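Putative Acetyltransferase (Pyrococcus horikoshii, PDB 3DDD) binds coenzyme A and, as a member of the GNAT family, probably transfers acyl groups to an acceptor that is not known. Local coordinates at residues E250-I254 / F255-Q259. Numbering follows the deposited sequence.
Sequences ELIKI and FKPSQ
The F255 amide hydrogen-bonds to the carbonyl of I252 three residues back (F255 N to I252 O 2.9 Å). The F255 ring then turns back beside the chain it has just left: with CG beside the backbone N and anti to the carbonyl carbon (chi1 -65°), I252 O lies in the ring plane at its edge, 3.5 Å from F255 CD1. I254 runs alongside, pointing the same way, and its CG1 reaches F255 CD1 at 3.8 Å, obliquely to the ring. The buried ring also meets F232 and L228 of helix 221-233. At K256 the bonding pattern repeats one residue on, K256 N to K253 O at 2.9 Å. The side chain of that same K253 reaches back along the chain, its NZ forming a salt bridge with E250 OE1 (2.9 Å) on the syn side but tilted out of the carboxylate plane. The two successive bonds close overlapping type I turns, 252-255 and 253-256, in the connection between helix 246-252 and strand 258-267 of the second GNAT domain, well away from coenzyme A. K256 itself has positive phi and psi, a left-handed conformation that turns the chain so that P257 packs against I252. The proline ring sets P257 CD 3.4 Å from I252 O, while in the modelled conformer of I252 its CD1 meets P257 CG at 3.8 Å, the two side chains crossing at a slant; Y148 of strand 140-149 touches both. S258 begins the strand, its backbone hydrogen-bonded to E149, and Q259 follows with its side chain against V146 and Y148.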
loop_
_atom_site.group_PDB
_atom_site.type_symbol
_atom_site.label_atom_id
_atom_site.label_comp_id
_atom_site.label_asym_id
_atom_site.label_seq_id
_atom_site.Cartn_x
_atom_site.Cartn_y
_atom_site.Cartn_z
ATOM N N GLU A 250 -16.793 0.112 -13.700
ATOM C CA GLU A 250 -18.069 0.718 -14.107
ATOM C C GLU A 250 -18.530 1.752 -13.091
ATOM O O GLU A 250 -19.085 2.758 -13.455
ATOM C CB GLU A 250 -19.150 -0.359 -14.262
ATOM C CG GLU A 250 -20.486 0.144 -14.833
ATOM C CD GLU A 250 -20.385 0.676 -16.282
ATOM O OE1 GLU A 250 -19.432 0.302 -17.025
ATOM O OE2 GLU A 250 -21.280 1.466 -16.668
ATOM N N LEU A 251 -18.299 1.465 -11.814
ATOM C CA LEU A 251 -18.698 2.318 -10.698
ATOM C C LEU A 251 -18.095 3.710 -10.836
ATOM O O LEU A 251 -18.770 4.721 -10.673
ATOM C CB LEU A 251 -18.215 1.678 -9.367
ATOM C CG LEU A 251 -18.492 2.438 -8.051
ATOM C CD1 LEU A 251 -19.863 2.104 -7.495
ATOM C CD2 LEU A 251 -17.400 2.155 -6.999
ATOM N N ILE A 252 -16.806 3.779 -11.124
ATOM C CA ILE A 252 -16.110 5.071 -11.084
ATOM C C ILE A 252 -16.360 5.944 -12.312
ATOM O O ILE A 252 -16.060 7.135 -12.288
ATOM C CB ILE A 252 -14.605 4.901 -10.810
ATOM C CG1 ILE A 252 -13.914 4.108 -11.929
ATOM C CG2 ILE A 252 -14.423 4.214 -9.456
ATOM C CD1 ILE A 252 -12.425 4.390 -12.029
ATOM N N LYS A 253 -16.952 5.366 -13.358
ATOM C CA LYS A 253 -17.186 6.089 -14.597
ATOM C C LYS A 253 -17.993 7.356 -14.423
ATOM O O LYS A 253 -17.767 8.313 -15.149
ATOM C CB LYS A 253 -17.844 5.176 -15.639
ATOM C CG LYS A 253 -16.862 4.156 -16.240
ATOM C CD LYS A 253 -17.538 3.186 -17.282
ATOM C CE LYS A 253 -16.484 2.272 -17.960
ATOM N NZ LYS A 253 -17.102 1.071 -18.585
ATOM N N ILE A 254 -18.907 7.396 -13.464
ATOM C CA ILE A 254 -19.712 8.628 -13.272
ATOM C C ILE A 254 -18.869 9.820 -12.766
ATOM O O ILE A 254 -19.332 10.964 -12.767
ATOM C CB ILE A 254 -20.943 8.411 -12.334
ATOM C CG1 ILE A 254 -20.513 7.815 -10.982
ATOM C CG2 ILE A 254 -21.955 7.523 -13.022
ATOM C CD1 ILE A 254 -21.613 7.779 -9.960
ATOM N N PHE A 255 -17.644 9.544 -12.332
ATOM C CA PHE A 255 -16.723 10.591 -11.895
ATOM C C PHE A 255 -15.823 11.050 -13.054
ATOM O O PHE A 255 -14.940 11.861 -12.869
ATOM C CB PHE A 255 -15.868 10.078 -10.729
ATOM C CG PHE A 255 -16.655 9.772 -9.475
ATOM C CD1 PHE A 255 -17.211 8.526 -9.267
ATOM C CD2 PHE A 255 -16.785 10.728 -8.479
ATOM C CE1 PHE A 255 -17.918 8.242 -8.102
ATOM C CE2 PHE A 255 -17.492 10.471 -7.311
ATOM C CZ PHE A 255 -18.067 9.219 -7.124
ATOM N N LYS A 256 -16.019 10.498 -14.245
ATOM C CA LYS A 256 -15.233 10.882 -15.400
ATOM C C LYS A 256 -13.773 10.702 -15.050
ATOM O O LYS A 256 -12.996 11.654 -15.083
ATOM C CB LYS A 256 -15.488 12.349 -15.754
ATOM C CG LYS A 256 -16.960 12.765 -15.842
ATOM C CD LYS A 256 -17.461 12.746 -17.227
ATOM C CE LYS A 256 -18.931 13.222 -17.289
ATOM N NZ LYS A 256 -19.068 14.591 -17.830
ATOM N N PRO A 257 -13.386 9.479 -14.712
ATOM C CA PRO A 257 -12.073 9.279 -14.129
ATOM C C PRO A 257 -10.903 9.439 -15.105
ATOM O O PRO A 257 -11.067 9.350 -16.306
ATOM C CB PRO A 257 -12.152 7.843 -13.604
ATOM C CG PRO A 257 -13.042 7.171 -14.519
ATOM C CD PRO A 257 -14.103 8.207 -14.882
ATOM N N SER A 258 -9.720 9.659 -14.555
ATOM C CA SER A 258 -8.507 9.821 -15.316
ATOM C C SER A 258 -7.532 8.802 -14.771
ATOM O O SER A 258 -7.216 8.807 -13.577
ATOM C CB SER A 258 -7.979 11.241 -15.127
ATOM O OG SER A 258 -6.700 11.412 -15.702
ATOM N N GLN A 259 -7.062 7.895 -15.626
ATOM C CA GLN A 259 -6.147 6.872 -15.149
ATOM C C GLN A 259 -4.784 7.458 -14.818
ATOM O O GLN A 259 -4.157 8.070 -15.663
ATOM C CB GLN A 259 -5.958 5.753 -16.161
ATOM C CG GLN A 259 -5.003 4.679 -15.581
ATOM C CD GLN A 259 -4.729 3.546 -16.512
ATOM O OE1 GLN A 259 -5.648 2.987 -17.126
ATOM N NE2 GLN A 259 -3.463 3.163 -16.603
#